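Local coordinates for DNA topoisomerase 2-associated protein PAT1 (PDB 5LMG) that activates mRNA decapping and represses translation in yeast, its C-terminal domain binding a short peptide motif of the decapping enzyme Dcp2, at residues Asp64-Leu69 / Met109-Asn114; Phe196-Lys201 / Gln251-Pro256. The protein carries 2 engineered substitutions. One frame throughout, in Å; residues are numbered along the deposited sequence.

Overall arrangement
Both contacts belong to the C-terminal domain of Pat1, a largely helical structure whose family is placed with the TPR-like helical repeats. Contact 1 comes first along the chain and closes before contact 2 opens. It joins helix 48-70 to helix 103-114 at the surface, far from the centre of the chain. Contact 2 is buried and more central. There the turn after helix 194-197 meets the 3-10 turn that precedes helix 257-267. The two centres are 36 Å apart, on opposite sides of the chain's centre, and the nearest atoms are about 17 Å apart. Contact 1 thus pairs two helices at the surface and contact 2 joins two helix connections in the interior, with no helix in common.

Contact 1: residues Asp64-Leu69 / Met109-Asn114; sequences DLEANL and MPRIFN
E66 and R111 meet in a salt bridge between helix 48-70 and helix 103-114. R111 grips the carboxylate side-on with two nitrogens, one to each oxygen. NE of R111 donates to OE2 of E66 at 2.9 Å, and the N-H...O angle is a nearly straight 170°. NH2 of R111 reaches OE1 of E66, also at 2.9 Å, in a bond a little more bent. Both oxygens are met on the syn side, and the carboxylate carbon lies at the edge of the guanidinium, in its plane. The two planes lie 18° apart, so the paired hydrogen bonds run nearly flat.

The torsions explain the reach. E66 has CG anti to the carbonyl carbon and runs extended beyond it. R111 leaves its helix likewise but bends at chi3 (71°), which turns the NE side of its head to the glutamate. The side chains cross at about a right angle. The aliphatic part of R111 also lies by the carboxylate, with CG 3.4 Å from OE2 of E66.

OE2 has a further partner. A water donates to OE2 of E66 at 2.9 Å and accepts from ND2 of N114 at 2.8 Å. It links N114 to the same glutamate. R111 also packs on I62 and L63, while I112 turns to V58 and I62 of the same helix. A leucine in place of R111 would probably leave the E66 carboxylate without its charged mate, with the water as its remaining partner in the contact, and less fixed in rotation.

The pair is a bidentate interhelical salt bridge at the surface, beside the hydrophobic packing of I112, in keeping with the helical-repeat character of the family.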
loop_
_atom_site.group_PDB
_atom_site.type_symbol
_atom_site.label_atom_id
_atom_site.label_comp_id
_atom_site.label_asym_id
_atom_site.label_seq_id
_atom_site.Cartn_x
_atom_site.Cartn_y
_atom_site.Cartn_z
ATOM N N ASP A 64 23.539 19.203 11.575
ATOM C CA ASP A 64 23.645 20.526 12.213
ATOM C C ASP A 64 22.422 20.806 13.083
ATOM O O ASP A 64 22.585 21.226 14.226
ATOM C CB ASP A 64 23.804 21.648 11.161
ATOM C CG ASP A 64 25.202 21.819 10.584
ATOM O OD1 ASP A 64 26.161 21.243 11.155
ATOM O OD2 ASP A 64 25.340 22.542 9.568
ATOM N N LEU A 65 21.205 20.550 12.555
ATOM C CA LEU A 65 19.956 20.770 13.296
ATOM C C LEU A 65 19.900 19.883 14.535
ATOM O O LEU A 65 19.551 20.366 15.613
ATOM C CB LEU A 65 18.711 20.521 12.419
ATOM C CG LEU A 65 18.377 21.564 11.353
ATOM C CD1 LEU A 65 17.345 21.016 10.361
ATOM C CD2 LEU A 65 17.915 22.882 11.971
ATOM N N GLU A 66 20.290 18.603 14.382
ATOM C CA GLU A 66 20.292 17.607 15.454
ATOM C C GLU A 66 21.294 17.966 16.535
ATOM O O GLU A 66 20.956 17.845 17.713
ATOM C CB GLU A 66 20.543 16.203 14.903
ATOM C CG GLU A 66 19.342 15.623 14.177
ATOM C CD GLU A 66 19.530 14.239 13.582
ATOM O OE1 GLU A 66 20.693 13.839 13.335
ATOM O OE2 GLU A 66 18.505 13.589 13.274
ATOM N N ALA A 67 22.502 18.453 16.146
ATOM C CA ALA A 67 23.556 18.875 17.085
ATOM C C ALA A 67 23.122 20.107 17.890
ATOM O O ALA A 67 23.280 20.109 19.112
ATOM C CB ALA A 67 24.863 19.156 16.349
ATOM N N ASN A 68 22.553 21.131 17.213
ATOM C CA ASN A 68 22.056 22.361 17.854
ATOM C C ASN A 68 20.971 22.038 18.883
ATOM O O ASN A 68 21.064 22.489 20.027
ATOM C CB ASN A 68 21.511 23.352 16.815
ATOM C CG ASN A 68 22.548 24.001 15.936
ATOM O OD1 ASN A 68 23.737 24.104 16.270
ATOM N ND2 ASN A 68 22.104 24.479 14.795
ATOM N N LEU A 69 19.975 21.221 18.480
ATOM C CA LEU A 69 18.864 20.786 19.332
ATOM C C LEU A 69 19.368 20.036 20.586
ATOM O O LEU A 69 18.931 20.337 21.696
ATOM C CB LEU A 69 17.874 19.922 18.524
ATOM C CG LEU A 69 16.513 19.670 19.167
ATOM C CD1 LEU A 69 15.666 20.933 19.194
ATOM C CD2 LEU A 69 15.773 18.559 18.458
ATOM N N MET A 109 14.362 10.615 5.957
ATOM C CA MET A 109 12.991 11.141 5.965
ATOM C C MET A 109 12.361 11.309 7.368
ATOM O O MET A 109 11.835 12.398 7.597
ATOM C CB MET A 109 12.073 10.328 5.047
ATOM C CG MET A 109 11.091 11.189 4.270
ATOM S SD MET A 109 11.823 12.618 3.426
ATOM C CE MET A 109 12.849 11.835 2.279
ATOM N N PRO A 110 12.415 10.342 8.334
ATOM C CA PRO A 110 11.817 10.616 9.661
ATOM C C PRO A 110 12.490 11.777 10.403
ATOM O O PRO A 110 11.801 12.568 11.052
ATOM C CB PRO A 110 11.944 9.281 10.414
ATOM C CG PRO A 110 12.244 8.256 9.373
ATOM C CD PRO A 110 12.978 8.973 8.280
ATOM N N ARG A 111 13.821 11.907 10.252
ATOM C CA ARG A 111 14.630 12.964 10.856
ATOM C C ARG A 111 14.318 14.327 10.244
ATOM O O ARG A 111 14.250 15.318 10.977
ATOM C CB ARG A 111 16.116 12.625 10.762
ATOM C CG ARG A 111 16.484 11.413 11.612
ATOM C CD ARG A 111 17.730 10.732 11.086
ATOM N NE ARG A 111 18.931 11.535 11.326
ATOM C CZ ARG A 111 20.114 11.292 10.779
ATOM N NH1 ARG A 111 20.273 10.266 9.953
ATOM N NH2 ARG A 111 21.149 12.075 11.048
ATOM N N ILE A 112 14.079 14.368 8.912
ATOM C CA ILE A 112 13.651 15.570 8.185
ATOM C C ILE A 112 12.331 16.089 8.803
ATOM O O ILE A 112 12.213 17.285 9.108
ATOM C CB ILE A 112 13.507 15.281 6.654
ATOM C CG1 ILE A 112 14.890 15.137 5.975
ATOM C CG2 ILE A 112 12.648 16.364 5.955
ATOM C CD1 ILE A 112 14.837 14.704 4.498
ATOM N N PHE A 113 11.357 15.161 9.012
ATOM C CA PHE A 113 10.030 15.454 9.557
ATOM C C PHE A 113 10.061 16.004 10.976
ATOM O O PHE A 113 9.165 16.769 11.332
ATOM C CB PHE A 113 9.100 14.237 9.434
ATOM C CG PHE A 113 8.332 14.246 8.129
ATOM C CD1 PHE A 113 8.999 14.232 6.905
ATOM C CD2 PHE A 113 6.942 14.300 8.121
ATOM C CE1 PHE A 113 8.291 14.276 5.704
ATOM C CE2 PHE A 113 6.235 14.330 6.917
ATOM C CZ PHE A 113 6.912 14.326 5.718
ATOM N N ASN A 114 11.119 15.704 11.756
ATOM C CA ASN A 114 11.271 16.269 13.097
ATOM C C ASN A 114 11.470 17.797 13.076
ATOM O O ASN A 114 11.141 18.452 14.063
ATOM C CB ASN A 114 12.446 15.611 13.838
ATOM C CG ASN A 114 12.204 14.189 14.277
ATOM O OD1 ASN A 114 11.063 13.724 14.411
ATOM N ND2 ASN A 114 13.286 13.473 14.537
HETATM O O HOH W 1 16.024 14.045 14.613
#

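Contact 2: residues Phe196-Lys201 / Gln251-Pro256; sequences FLTTSK and QLIFPP. With EDO (1,2-ethanediol), chain H.
The carbonyl oxygen of F196 is gripped twice by T199. OG1 of T199 donates to O of F196 at 2.7 Å, in the carbonyl plane, and N of T199 bonds the same oxygen at 3.0 Å. The side chain can do this because OG1 sits between the backbone N and the carbonyl carbon (chi1 72°). The same hydroxyl is also hydrogen-bonded to S142. This fixes the rotation of T199 and places its methyl over the opposite segment, with CG2 4.0 Å from O of L252. That carbonyl is itself bonded by the hydroxyl of Y143.

T198 carries the other half of the packing. Its CB lies 3.6 Å from CG2 of I253, and its OG1 is equally near that methyl. The polar need of OG1 is met by O of S195. In I253 the CG2 branch stands beside the backbone N, anti to the carbonyl carbon, which sets it against T198. I253 also packs on I277, F280 and L281 of helix 275-286 and on L204.

Here two helix-to-helix connections meet in the helical domain. A type I beta turn from L197 to S200 leads into helix 201-216, with S200 as N-cap bonding N of G203. Facing it, the 3-10 turn 251-253 runs through F254 and P255 to P256, the N-cap residue of helix 257-267.

The backbones are bridged by water. One molecule donates to O of T198 and to O of I253, at 2.7 Å each, and so gives each of these two acceptors a donor. Beyond, F254 meets W278 edge-to-face. An ethanediol, probably from the crystallisation liquor, rests with O2 2.8 Å from O of P255 and 3.7 Å from CB of F254, and it is hydrogen-bonded to E274 and E303.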
loop_
_atom_site.group_PDB
_atom_site.type_symbol
_atom_site.label_atom_id
_atom_site.label_comp_id
_atom_site.label_asym_id
_atom_site.label_seq_id
_atom_site.Cartn_x
_atom_site.Cartn_y
_atom_site.Cartn_z
ATOM N N PHE A 196 -2.551 1.719 -13.072
ATOM C CA PHE A 196 -1.127 1.396 -13.011
ATOM C C PHE A 196 -0.643 1.403 -11.547
ATOM O O PHE A 196 0.047 0.469 -11.151
ATOM C CB PHE A 196 -0.250 2.326 -13.886
ATOM C CG PHE A 196 1.241 2.133 -13.632
ATOM C CD1 PHE A 196 1.894 0.977 -14.055
ATOM C CD2 PHE A 196 1.971 3.077 -12.912
ATOM C CE1 PHE A 196 3.256 0.776 -13.779
ATOM C CE2 PHE A 196 3.336 2.882 -12.646
ATOM C CZ PHE A 196 3.970 1.731 -13.081
ATOM N N LEU A 197 -1.050 2.418 -10.742
ATOM C CA LEU A 197 -0.667 2.532 -9.319
ATOM C C LEU A 197 -1.085 1.310 -8.486
ATOM O O LEU A 197 -0.348 0.898 -7.579
ATOM C CB LEU A 197 -1.208 3.824 -8.670
ATOM C CG LEU A 197 -0.685 5.172 -9.184
ATOM C CD1 LEU A 197 -1.234 6.307 -8.329
ATOM C CD2 LEU A 197 0.867 5.228 -9.216
ATOM N N THR A 198 -2.235 0.701 -8.837
ATOM C CA THR A 198 -2.761 -0.490 -8.158
ATOM C C THR A 198 -2.005 -1.797 -8.506
ATOM O O THR A 198 -2.233 -2.804 -7.839
ATOM C CB THR A 198 -4.266 -0.634 -8.378
ATOM O OG1 THR A 198 -4.518 -1.021 -9.724
ATOM C CG2 THR A 198 -5.058 0.614 -7.953
ATOM N N THR A 199 -1.127 -1.785 -9.539
ATOM C CA THR A 199 -0.290 -2.952 -9.905
ATOM C C THR A 199 0.984 -2.969 -9.015
ATOM O O THR A 199 1.769 -3.922 -9.048
ATOM C CB THR A 199 0.055 -2.994 -11.409
ATOM O OG1 THR A 199 0.996 -1.972 -11.725
ATOM C CG2 THR A 199 -1.176 -2.950 -12.328
ATOM N N SER A 200 1.165 -1.905 -8.216
ATOM C CA SER A 200 2.287 -1.727 -7.300
ATOM C C SER A 200 1.837 -1.887 -5.850
ATOM O O SER A 200 0.828 -1.299 -5.448
ATOM C CB SER A 200 2.933 -0.359 -7.530
ATOM O OG SER A 200 3.569 0.180 -6.383
ATOM N N LYS A 201 2.614 -2.649 -5.056
ATOM C CA LYS A 201 2.353 -2.854 -3.631
ATOM C C LYS A 201 2.335 -1.503 -2.867
ATOM O O LYS A 201 1.421 -1.273 -2.083
ATOM C CB LYS A 201 3.350 -3.846 -3.014
ATOM C CG LYS A 201 3.015 -4.253 -1.583
ATOM C CD LYS A 201 4.062 -5.192 -1.015
ATOM C CE LYS A 201 3.532 -5.988 0.145
ATOM N NZ LYS A 201 4.520 -6.990 0.620
ATOM N N GLN A 251 -9.553 -6.479 -10.862
ATOM C CA GLN A 251 -8.834 -7.761 -10.836
ATOM C C GLN A 251 -7.294 -7.597 -11.019
ATOM O O GLN A 251 -6.526 -8.406 -10.483
ATOM C CB GLN A 251 -9.453 -8.741 -11.863
ATOM C CG GLN A 251 -8.539 -9.856 -12.406
ATOM C CD GLN A 251 -8.254 -10.956 -11.408
ATOM O OE1 GLN A 251 -9.164 -11.625 -10.899
ATOM N NE2 GLN A 251 -6.975 -11.218 -11.166
ATOM N N LEU A 252 -6.857 -6.516 -11.710
ATOM C CA LEU A 252 -5.433 -6.239 -11.979
ATOM C C LEU A 252 -4.598 -5.940 -10.713
ATOM O O LEU A 252 -3.370 -5.897 -10.782
ATOM C CB LEU A 252 -5.266 -5.127 -13.029
ATOM C CG LEU A 252 -5.928 -5.348 -14.403
ATOM C CD1 LEU A 252 -5.645 -4.165 -15.321
ATOM C CD2 LEU A 252 -5.456 -6.657 -15.069
ATOM N N ILE A 253 -5.254 -5.766 -9.559
ATOM C CA ILE A 253 -4.575 -5.561 -8.281
ATOM C C ILE A 253 -3.921 -6.885 -7.796
ATOM O O ILE A 253 -2.999 -6.839 -6.984
ATOM C CB ILE A 253 -5.485 -4.890 -7.214
ATOM C CG1 ILE A 253 -6.535 -5.874 -6.641
ATOM C CG2 ILE A 253 -6.132 -3.587 -7.741
ATOM C CD1 ILE A 253 -7.418 -5.301 -5.528
ATOM N N PHE A 254 -4.400 -8.051 -8.304
ATOM C CA PHE A 254 -3.862 -9.384 -7.974
ATOM C C PHE A 254 -2.760 -9.709 -9.006
ATOM O O PHE A 254 -3.076 -9.835 -10.190
ATOM C CB PHE A 254 -4.974 -10.452 -7.988
ATOM C CG PHE A 254 -5.995 -10.325 -6.881
ATOM C CD1 PHE A 254 -7.097 -9.485 -7.020
ATOM C CD2 PHE A 254 -5.856 -11.046 -5.696
ATOM C CE1 PHE A 254 -8.042 -9.363 -5.989
ATOM C CE2 PHE A 254 -6.806 -10.937 -4.672
ATOM C CZ PHE A 254 -7.903 -10.105 -4.831
ATOM N N PRO A 255 -1.464 -9.773 -8.596
ATOM C CA PRO A 255 -0.386 -10.023 -9.578
ATOM C C PRO A 255 -0.424 -11.415 -10.214
ATOM O O PRO A 255 -0.994 -12.333 -9.607
ATOM C CB PRO A 255 0.906 -9.824 -8.762
ATOM C CG PRO A 255 0.487 -9.110 -7.523
ATOM C CD PRO A 255 -0.908 -9.601 -7.244
ATOM N N PRO A 256 0.177 -11.600 -11.422
ATOM C CA PRO A 256 0.204 -12.940 -12.029
ATOM C C PRO A 256 0.987 -13.931 -11.176
ATOM O O PRO A 256 1.828 -13.544 -10.357
ATOM C CB PRO A 256 0.896 -12.727 -13.385
ATOM C CG PRO A 256 0.965 -11.256 -13.582
ATOM C CD PRO A 256 0.929 -10.631 -12.241
HETATM C C1 EDO H . -3.744 -15.056 -7.192
HETATM O O1 EDO H . -4.524 -14.641 -6.079
HETATM C C2 EDO H . -3.335 -13.814 -8.017
HETATM O O2 EDO H . -2.388 -12.999 -7.317
HETATM O O HOH W 2 -1.259 -4.880 -6.352
#